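Local coordinates for phosphate-specific transport system accessory protein PhoU homolog (Pseudomonas aeruginosa, PDB 4Q25) that probably takes part in regulating phosphate uptake, as a homodimeric, all-helical accessory protein of the Pst phosphate transport system, at residues Asn16-Asp21 with Leu77-Pro82; Leu27-Leu32 with Ile98-Ile103; Gln138-Glu143 with Gln161-Val166; Thr179-Met182 with Ala187-Arg190. All blocks are in the same frame, centred on the assembly; numbering follows the deposited sequence.

Interaction 1: residues Asn16-Asp21 with Leu77-Pro82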
# COMPACT_ATOMS: atom_id res chain seq x y z
N ASN A 16 -20.65 -7.91 -23.64
CA ASN A 16 -19.70 -8.93 -23.23
C ASN A 16 -18.44 -8.94 -24.09
O ASN A 16 -17.48 -9.65 -23.78
CB ASN A 16 -20.38 -10.30 -23.22
CG ASN A 16 -21.65 -10.30 -22.41
OD1 ASN A 16 -22.74 -10.52 -22.95
ND2 ASN A 16 -21.53 -10.01 -21.12
N ALA A 17 -18.43 -8.17 -25.18
CA ALA A 17 -17.20 -7.91 -25.90
C ALA A 17 -16.40 -6.92 -25.06
O ALA A 17 -15.29 -7.21 -24.66
CB ALA A 17 -17.47 -7.34 -27.28
N GLU A 18 -17.00 -5.77 -24.78
CA GLU A 18 -16.29 -4.73 -24.06
C GLU A 18 -15.85 -5.21 -22.67
O GLU A 18 -14.87 -4.73 -22.12
CB GLU A 18 -17.09 -3.42 -24.02
CG GLU A 18 -18.44 -3.46 -23.32
CD GLU A 18 -19.24 -2.18 -23.52
OE1 GLU A 18 -19.45 -1.79 -24.70
OE2 GLU A 18 -19.68 -1.58 -22.49
N LEU A 19 -16.58 -6.13 -22.11
CA LEU A 19 -16.19 -6.85 -20.93
C LEU A 19 -14.97 -7.75 -21.06
O LEU A 19 -14.22 -7.91 -20.13
CB LEU A 19 -17.37 -7.63 -20.44
CG LEU A 19 -17.15 -8.51 -19.24
CD1 LEU A 19 -16.77 -7.64 -18.06
CD2 LEU A 19 -18.39 -9.32 -18.97
N GLU A 20 -14.81 -8.42 -22.18
CA GLU A 20 -13.62 -9.22 -22.40
C GLU A 20 -12.44 -8.29 -22.65
O GLU A 20 -11.35 -8.59 -22.23
CB GLU A 20 -13.78 -10.21 -23.58
CG GLU A 20 -14.82 -11.30 -23.36
CD GLU A 20 -14.36 -12.45 -22.49
OE1 GLU A 20 -14.51 -13.62 -22.92
OE2 GLU A 20 -13.87 -12.21 -21.36
N ASP A 21 -12.67 -7.18 -23.35
CA ASP A 21 -11.64 -6.18 -23.59
C ASP A 21 -11.01 -5.61 -22.31
O ASP A 21 -9.80 -5.38 -22.26
CB ASP A 21 -12.21 -5.02 -24.39
CG ASP A 21 -12.14 -5.27 -25.87
OD1 ASP A 21 -12.42 -6.42 -26.28
OD2 ASP A 21 -11.78 -4.33 -26.60
N LEU A 77 -20.03 0.23 -16.74
CA LEU A 77 -21.06 0.23 -15.74
C LEU A 77 -22.17 1.21 -16.07
O LEU A 77 -23.31 0.99 -15.79
CB LEU A 77 -20.50 0.49 -14.36
CG LEU A 77 -19.85 -0.66 -13.62
CD1 LEU A 77 -19.46 -0.27 -12.24
CD2 LEU A 77 -20.72 -1.89 -13.57
N ALA A 78 -21.78 2.33 -16.64
CA ALA A 78 -22.68 3.39 -16.94
C ALA A 78 -23.71 2.86 -17.86
O ALA A 78 -24.86 3.19 -17.72
CB ALA A 78 -21.95 4.54 -17.58
N ARG A 79 -23.39 1.97 -18.78
CA ARG A 79 -24.41 1.40 -19.66
C ARG A 79 -25.17 0.28 -18.98
O ARG A 79 -24.97 -0.88 -19.25
CB ARG A 79 -23.79 0.82 -20.92
CG ARG A 79 -22.71 1.67 -21.53
CD ARG A 79 -22.05 0.87 -22.61
NE ARG A 79 -20.72 1.36 -22.92
CZ ARG A 79 -20.49 2.37 -23.73
NH1 ARG A 79 -21.50 2.99 -24.32
NH2 ARG A 79 -19.25 2.77 -23.96
N ARG A 80 -26.05 0.67 -18.09
CA ARG A 80 -27.27 -0.04 -17.77
C ARG A 80 -26.79 -1.07 -16.77
O ARG A 80 -25.65 -1.43 -16.79
CB ARG A 80 -27.92 -0.65 -19.04
CG ARG A 80 -28.47 0.36 -20.06
CD ARG A 80 -29.16 -0.25 -21.29
NE ARG A 80 -29.60 0.77 -22.25
CZ ARG A 80 -30.12 0.54 -23.46
NH1 ARG A 80 -30.30 -0.69 -23.91
NH2 ARG A 80 -30.47 1.56 -24.22
N GLN A 81 -27.66 -1.56 -15.92
CA GLN A 81 -27.17 -2.35 -14.83
C GLN A 81 -26.69 -3.73 -15.26
O GLN A 81 -27.33 -4.41 -16.02
CB GLN A 81 -28.20 -2.41 -13.70
CG GLN A 81 -29.29 -3.43 -13.85
CD GLN A 81 -30.54 -3.04 -13.09
OE1 GLN A 81 -31.50 -2.56 -13.68
NE2 GLN A 81 -30.54 -3.24 -11.79
N PRO A 82 -25.54 -4.12 -14.72
CA PRO A 82 -24.94 -5.43 -14.92
C PRO A 82 -25.64 -6.44 -14.06
O PRO A 82 -26.13 -6.13 -13.00
CB PRO A 82 -23.59 -5.21 -14.32
CG PRO A 82 -23.90 -4.18 -13.28
CD PRO A 82 -24.93 -3.28 -13.90
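With its CG in the crowded position between backbone N and carbonyl carbon (chi1 62°), Glu18 sends an extended chain off helix 15-45 and carries its carboxylate to Arg79. Arg79 in turn puts its CG beside the backbone N and stays extended as far as NE. One carboxylate oxygen makes the contact: OE2 of Glu18 forms a salt bridge with NE of Arg79 at 3.1 Å and also lies 3.4 Å from Arg79 CD. OE1 of Glu18 stands back, 3.8 Å from the same NE. The two flat groups are turned 71° from each other. The hydrogen bond within this salt bridge is weak, because its N-H...O angle is only 121°.

Arg79 comes just after helix 59-78 and is the centre of an inverse gamma turn, with Arg80 N bonded to Ala78 O at 2.8 Å. This turn leads the chain toward helix 84-120, on which Leu19 and Leu77 pack with their apolar side chains. The loop also borders the dimer partner, where Arg80 packs on Gln81 of the second subunit.

Long, flexible, oppositely charged side chains suit such a surface site. The pairing between the start of one bundle helix and the turn just past the end of another probably rests more on charge attraction than on a well-aligned hydrogen bond, and is probably tolerant of small shifts.

Interaction 2: residues Leu27-Leu32 with Ile98-Ile103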
# COMPACT_ATOMS: atom_id res chain seq x y z
N LEU A 27 -5.22 -8.23 -17.72
CA LEU A 27 -4.21 -9.23 -17.91
C LEU A 27 -2.96 -8.60 -18.47
O LEU A 27 -1.87 -8.85 -17.97
CB LEU A 27 -4.72 -10.36 -18.83
CG LEU A 27 -5.89 -11.27 -18.36
CD1 LEU A 27 -6.38 -12.24 -19.41
CD2 LEU A 27 -5.58 -12.04 -17.10
N ALA A 28 -3.11 -7.76 -19.49
CA ALA A 28 -1.95 -7.06 -20.06
C ALA A 28 -1.23 -6.21 -19.00
O ALA A 28 0.00 -6.18 -18.95
CB ALA A 28 -2.36 -6.20 -21.22
N MET A 29 -1.99 -5.52 -18.14
CA MET A 29 -1.37 -4.75 -17.07
C MET A 29 -0.59 -5.69 -16.16
O MET A 29 0.57 -5.42 -15.86
CB MET A 29 -2.38 -3.99 -16.25
CG MET A 29 -1.78 -3.11 -15.15
SD MET A 29 -3.03 -2.28 -14.19
CE MET A 29 -2.01 -1.31 -13.07
N GLY A 30 -1.22 -6.78 -15.76
CA GLY A 30 -0.61 -7.74 -14.86
C GLY A 30 0.69 -8.28 -15.41
O GLY A 30 1.64 -8.48 -14.67
N GLY A 31 0.72 -8.49 -16.73
CA GLY A 31 1.88 -9.02 -17.41
C GLY A 31 3.01 -8.02 -17.32
O GLY A 31 4.14 -8.39 -16.99
N LEU A 32 2.71 -6.75 -17.59
CA LEU A 32 3.72 -5.68 -17.49
C LEU A 32 4.29 -5.52 -16.08
O LEU A 32 5.47 -5.31 -15.87
CB LEU A 32 3.12 -4.37 -17.95
CG LEU A 32 4.15 -3.32 -18.26
CD1 LEU A 32 5.28 -3.88 -19.11
CD2 LEU A 32 3.47 -2.19 -19.00
N ILE A 98 -5.64 -1.70 -8.56
CA ILE A 98 -5.00 -1.08 -7.43
C ILE A 98 -3.88 -1.99 -6.92
O ILE A 98 -2.75 -1.52 -6.72
CB ILE A 98 -5.97 -0.78 -6.27
CG1 ILE A 98 -7.16 0.09 -6.73
CG2 ILE A 98 -5.26 -0.03 -5.18
CD1 ILE A 98 -8.29 0.14 -5.70
N ASP A 99 -4.19 -3.27 -6.75
CA ASP A 99 -3.18 -4.26 -6.37
C ASP A 99 -2.02 -4.35 -7.37
O ASP A 99 -0.87 -4.38 -6.96
CB ASP A 99 -3.80 -5.63 -6.12
CG ASP A 99 -4.69 -5.64 -4.86
OD1 ASP A 99 -4.26 -5.25 -3.77
OD2 ASP A 99 -5.85 -6.08 -4.96
N LEU A 100 -2.32 -4.32 -8.66
CA LEU A 100 -1.28 -4.35 -9.67
C LEU A 100 -0.45 -3.10 -9.64
O LEU A 100 0.75 -3.16 -9.85
CB LEU A 100 -1.86 -4.56 -11.08
CG LEU A 100 -2.49 -5.93 -11.25
CD1 LEU A 100 -3.09 -6.06 -12.64
CD2 LEU A 100 -1.47 -7.04 -10.98
N GLU A 101 -1.09 -1.96 -9.41
CA GLU A 101 -0.36 -0.73 -9.30
C GLU A 101 0.59 -0.77 -8.09
O GLU A 101 1.74 -0.40 -8.18
CB GLU A 101 -1.32 0.44 -9.21
CG GLU A 101 -0.67 1.78 -9.55
CD GLU A 101 0.00 2.43 -8.35
OE1 GLU A 101 -0.32 2.06 -7.18
OE2 GLU A 101 0.86 3.32 -8.58
N ARG A 102 0.10 -1.22 -6.95
CA ARG A 102 0.93 -1.29 -5.75
C ARG A 102 2.06 -2.31 -5.92
O ARG A 102 3.13 -2.11 -5.39
CB ARG A 102 0.11 -1.64 -4.52
CG ARG A 102 -0.92 -0.60 -4.12
CD ARG A 102 -0.29 0.69 -3.64
NE ARG A 102 -0.77 1.82 -4.47
CZ ARG A 102 -1.86 2.54 -4.22
NH1 ARG A 102 -2.60 2.29 -3.16
NH2 ARG A 102 -2.22 3.52 -5.03
N ILE A 103 1.83 -3.39 -6.66
CA ILE A 103 2.90 -4.33 -6.97
C ILE A 103 4.00 -3.65 -7.80
O ILE A 103 5.18 -3.85 -7.54
CB ILE A 103 2.36 -5.56 -7.69
CG1 ILE A 103 1.56 -6.41 -6.72
CG2 ILE A 103 3.46 -6.40 -8.29
CD1 ILE A 103 0.72 -7.48 -7.39
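Leu100 lays its branched end against the backbone of Gly30. Its CD1 is 3.7 Å from Gly30 N and its CD2 is 4.0 Å from Gly30 CA. With no side chain on Gly30, the leucine methyls rest directly on its backbone, and the CA atoms of Gly30 and Leu100 are 6.2 Å apart. Nearer the backbone, at Leu100 CB, Met29 passes in the opposite direction. Its CG lies opposite the backbone N (chi1 -177°) and the rest of the chain is extended, bringing CE to 3.8 Å from Leu100 CB. A straight thioether is long and slim enough to fill such a seam. Leu100 also packs on Leu26 and on Ile211 of helix 188-220.

The helices here run nearly parallel, with 16° between the segments and 9.8 Å between their axes. Helices 49-56 and 59-78 lie between them in sequence; helix 59-78 runs back the other way, and its Ile62 and Glu66 touch Met29. Together they form a three-helix bundle of the PhoU fold.

At Glu101 the Met29 methyl reaches the backbone, CE lying 3.8 Å from Glu101 N. The carboxylate leads elsewhere: OE2 accepts from Asn63 ND2, while OE1 forms a salt bridge with Arg102 NE at 2.8 Å, tilted 22° out of the guanidinium plane. Arg102 has Ile98 CG2 over one guanidinium face and packs on Asn210 of the second subunit. Ile103 continues the apolar seam against Val33 and Val37 of helix 15-45.

Interaction 3: residues Gln138-Glu143 with Gln161-Val166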
# COMPACT_ATOMS: atom_id res chain seq x y z
N GLN A 138 6.76 -13.55 -7.25
CA GLN A 138 6.51 -13.39 -8.66
C GLN A 138 5.60 -14.52 -9.15
O GLN A 138 4.72 -14.27 -9.97
CB GLN A 138 7.81 -13.41 -9.45
CG GLN A 138 7.67 -13.19 -10.97
CD GLN A 138 9.02 -13.17 -11.66
OE1 GLN A 138 9.98 -12.61 -11.13
NE2 GLN A 138 9.13 -13.81 -12.83
N LYS A 139 5.82 -15.74 -8.64
CA LYS A 139 4.96 -16.87 -8.98
C LYS A 139 3.53 -16.64 -8.51
O LYS A 139 2.61 -16.77 -9.27
CB LYS A 139 5.47 -18.22 -8.45
CG LYS A 139 4.86 -19.39 -9.24
CD LYS A 139 5.27 -20.77 -8.73
CE LYS A 139 4.89 -21.89 -9.73
NZ LYS A 139 5.80 -23.09 -9.69
N MET A 140 3.38 -16.27 -7.26
CA MET A 140 2.08 -15.84 -6.72
C MET A 140 1.36 -14.83 -7.62
O MET A 140 0.15 -14.93 -7.79
CB MET A 140 2.25 -15.23 -5.34
CG MET A 140 2.64 -16.25 -4.28
SD MET A 140 2.89 -15.53 -2.67
CE MET A 140 1.24 -15.01 -2.25
N VAL A 141 2.09 -13.90 -8.22
CA VAL A 141 1.48 -12.94 -9.13
C VAL A 141 0.99 -13.60 -10.41
O VAL A 141 -0.16 -13.42 -10.77
CB VAL A 141 2.42 -11.77 -9.47
CG1 VAL A 141 1.88 -10.94 -10.63
CG2 VAL A 141 2.61 -10.88 -8.27
N GLN A 142 1.86 -14.36 -11.10
CA GLN A 142 1.48 -15.16 -12.28
C GLN A 142 0.22 -15.98 -11.99
O GLN A 142 -0.72 -15.97 -12.76
CB GLN A 142 2.54 -16.18 -12.72
CG GLN A 142 4.01 -15.77 -12.69
CD GLN A 142 4.94 -16.91 -13.15
OE1 GLN A 142 4.49 -17.85 -13.83
NE2 GLN A 142 6.25 -16.84 -12.76
N GLU A 143 0.21 -16.66 -10.85
CA GLU A 143 -0.86 -17.60 -10.52
C GLU A 143 -2.18 -16.88 -10.26
O GLU A 143 -3.23 -17.30 -10.76
CB GLU A 143 -0.47 -18.49 -9.31
CG GLU A 143 0.55 -19.58 -9.69
CD GLU A 143 0.96 -20.48 -8.53
OE1 GLU A 143 1.07 -20.04 -7.38
OE2 GLU A 143 1.21 -21.66 -8.77
N GLN A 161 -3.15 -19.01 0.29
CA GLN A 161 -2.59 -19.81 1.37
C GLN A 161 -1.07 -19.75 1.39
O GLN A 161 -0.47 -19.82 2.45
CB GLN A 161 -3.00 -21.27 1.22
CG GLN A 161 -4.44 -21.57 1.61
CD GLN A 161 -4.90 -22.94 1.11
OE1 GLN A 161 -4.25 -23.55 0.25
NE2 GLN A 161 -6.03 -23.42 1.63
N TYR A 162 -0.45 -19.64 0.22
CA TYR A 162 1.00 -19.61 0.16
C TYR A 162 1.60 -18.32 0.73
O TYR A 162 2.80 -18.27 0.99
CB TYR A 162 1.50 -19.79 -1.26
CG TYR A 162 2.92 -20.31 -1.32
CD1 TYR A 162 3.21 -21.65 -1.02
CD2 TYR A 162 3.98 -19.47 -1.67
CE1 TYR A 162 4.51 -22.12 -1.06
CE2 TYR A 162 5.28 -19.95 -1.73
CZ TYR A 162 5.54 -21.27 -1.43
OH TYR A 162 6.83 -21.76 -1.50
N ASP A 163 0.76 -17.29 0.90
CA ASP A 163 1.20 -16.02 1.42
C ASP A 163 1.65 -16.17 2.84
O ASP A 163 2.53 -15.46 3.28
CB ASP A 163 0.10 -14.96 1.35
CG ASP A 163 0.64 -13.55 1.57
OD1 ASP A 163 1.74 -13.28 1.07
OD2 ASP A 163 -0.02 -12.72 2.21
N LYS A 164 1.05 -17.12 3.56
CA LYS A 164 1.46 -17.41 4.93
C LYS A 164 2.92 -17.81 4.98
O LYS A 164 3.67 -17.36 5.85
CB LYS A 164 0.61 -18.53 5.54
CG LYS A 164 -0.66 -18.03 6.19
CD LYS A 164 -0.35 -17.37 7.53
CE LYS A 164 -1.58 -16.83 8.25
NZ LYS A 164 -2.59 -17.89 8.53
N THR A 165 3.33 -18.65 4.03
CA THR A 165 4.67 -19.19 4.11
C THR A 165 5.66 -18.11 3.67
O THR A 165 6.77 -18.05 4.17
CB THR A 165 4.87 -20.52 3.35
OG1 THR A 165 4.56 -20.34 1.97
CG2 THR A 165 4.03 -21.64 3.93
N VAL A 166 5.23 -17.20 2.80
CA VAL A 166 6.09 -16.11 2.38
C VAL A 166 6.32 -15.15 3.55
O VAL A 166 7.47 -14.81 3.84
CB VAL A 166 5.55 -15.40 1.13
CG1 VAL A 166 6.11 -14.00 1.05
CG2 VAL A 166 5.91 -16.16 -0.12
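Within Gln138-Glu143, Met140 meets Tyr162, Asp163 and Val166 of the facing helix. Its sulfur comes to the edge of the tyrosine ring, near the ring plane, with SD 4.2 Å from Tyr162 CD2. The same sulfur is 4.0 Å from CG2 of Val166, whose side chain runs past that of Met140 in the opposite direction. The Met140 and Asp163 side chains cross at about a right angle, and a bend at the last methionine torsion (chi3 67°) brings Met140 CE to 3.8 Å from Asp163 CB. Methionine suits the place because a flexible, polarisable chain can fit an aromatic edge, a valine methyl and an aspartate stem together.

The segments run antiparallel, 170° apart with 11.1 Å between axes. They belong to consecutive helices joined by a short loop, a helical hairpin of the bundle, and at this spacing the long Met140 side chain bridges from one helix to the other.

Further out, Asp163 OD2 is held in a salt bridge by Arg209, with the carboxylates of Asp167 and Asp206 close by. Asp163 and Asp167 have the DXXXD spacing of the E(D)XXXD motifs that hold metal clusters in some PhoU relatives, but here Asp163 is paired with Arg209, and spacing alone does not establish metal binding. Tyr162 OH is hydrogen-bonded to Gln136 on the opposing helix. One face of its ring carries Thr165 OG1, 3.4 Å above the plane and over the centre. That hydroxyl donates to the backbone: Tyr162 O, 2.9 Å from Thr165 OG1, also accepts from the backbone N of Val166. On the neighbouring helix 188-220, Ala208 packs against Met140.

Interaction 4: residues Thr179-Met182 with Ala187-Arg190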
# COMPACT_ATOMS: atom_id res chain seq x y z
N THR A 179 20.15 -9.67 13.52
CA THR A 179 21.21 -10.19 14.41
C THR A 179 22.56 -10.01 13.73
O THR A 179 23.56 -9.67 14.38
CB THR A 179 20.98 -11.66 14.83
OG1 THR A 179 20.96 -12.50 13.69
CG2 THR A 179 19.62 -11.83 15.54
N TYR A 180 22.60 -10.15 12.40
CA TYR A 180 23.84 -9.89 11.69
C TYR A 180 24.28 -8.42 11.75
O TYR A 180 25.47 -8.14 11.93
CB TYR A 180 23.79 -10.35 10.24
CG TYR A 180 25.11 -10.10 9.59
CD1 TYR A 180 26.12 -11.04 9.64
CD2 TYR A 180 25.36 -8.90 8.95
CE1 TYR A 180 27.35 -10.81 9.05
CE2 TYR A 180 26.59 -8.65 8.40
CZ TYR A 180 27.58 -9.61 8.45
OH TYR A 180 28.79 -9.33 7.87
N MET A 181 23.33 -7.48 11.62
CA MET A 181 23.65 -6.05 11.76
C MET A 181 24.31 -5.74 13.10
O MET A 181 25.17 -4.87 13.18
CB MET A 181 22.42 -5.16 11.65
CG MET A 181 21.95 -4.98 10.23
SD MET A 181 20.75 -3.66 10.03
CE MET A 181 19.33 -4.40 10.85
N MET A 182 23.90 -6.44 14.14
CA MET A 182 24.41 -6.16 15.48
C MET A 182 25.84 -6.67 15.63
O MET A 182 26.62 -6.08 16.32
CB MET A 182 23.48 -6.77 16.51
CG MET A 182 22.05 -6.25 16.37
SD MET A 182 20.99 -6.80 17.70
CE MET A 182 21.85 -6.00 19.06
N ALA A 187 27.87 -2.69 8.29
CA ALA A 187 27.09 -3.16 7.17
C ALA A 187 25.61 -2.75 7.26
O ALA A 187 24.85 -3.06 6.37
CB ALA A 187 27.23 -4.67 7.06
N ILE A 188 25.24 -2.00 8.29
CA ILE A 188 23.86 -1.63 8.55
C ILE A 188 23.14 -0.99 7.36
O ILE A 188 22.02 -1.38 7.00
CB ILE A 188 23.79 -0.70 9.77
CG1 ILE A 188 23.95 -1.54 11.06
CG2 ILE A 188 22.50 0.11 9.77
CD1 ILE A 188 24.23 -0.73 12.30
N SER A 189 23.77 -0.01 6.75
CA SER A 189 23.21 0.67 5.60
C SER A 189 22.94 -0.30 4.43
O SER A 189 21.91 -0.23 3.74
CB SER A 189 24.16 1.77 5.19
OG SER A 189 23.66 2.50 4.12
N ARG A 190 23.85 -1.24 4.22
CA ARG A 190 23.67 -2.20 3.15
C ARG A 190 22.62 -3.26 3.52
O ARG A 190 21.76 -3.60 2.70
CB ARG A 190 25.00 -2.82 2.76
CG ARG A 190 25.89 -1.87 2.00
CD ARG A 190 27.31 -2.42 1.86
NE ARG A 190 28.03 -2.35 3.13
CZ ARG A 190 28.90 -3.27 3.55
NH1 ARG A 190 29.13 -4.36 2.85
NH2 ARG A 190 29.51 -3.10 4.71
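Met181 and Ile188 bury the most surface here, and their side chains cross at about a right angle. CG1 of Ile188 is the point of contact: it lies 4.0 Å from Met181 CB and equally far from Met181 SD. The methionine starts with CG beside its backbone N (chi1 -77°), and the bend at chi3 lays the thioether across the isoleucine, where Met181 SD also stands 4.0 Å from Ile188 CA. The CA atoms of Met181 and Ile188 are 5.5 Å apart; a flexible chain can lie along a stiffer, branched one at this distance.

Ala187 is third. Its methyl meets the ring edge of Tyr180, with CB 4.2 Å from Tyr180 CE2 and close to the ring plane; a small residue leaves room for the aromatic ring. Pro124 touches both of these residues.

The segments are the end of helix 153-183 and the start of helix 188-220, so the contact closes a tight helical hairpin at one end of the bundle. Ile188 packs on Ile188 of the second subunit, and Met181 on Leu192 of that subunit.

No hydrogen bond crosses between the segments: cohesion comes from burying apolar surface, which the hairpin shares with the subunit interface.

In the fold
The four contacts are spread along an elongated helix bundle. Interactions 1 and 4 lie on opposite sides of the chain's centre, with centres 53 Å apart, and both border the second subunit. Interactions 2 and 3 occupy the middle, their centres 15 Å apart, and they touch directly: Ile103 CD1 of interaction 2 packs 4.0 Å from Val141 CG2 of interaction 3, linking the two PhoU domains through an apolar pair. Helix 15-45 serves both interactions 1 and 2, 21 Å apart between centres, while helix 153-183 runs through interactions 3 and 4, 28 Å apart. Glu101 and Asp163 stand in acidic motifs that bind metal in some relatives; no metal role is established here.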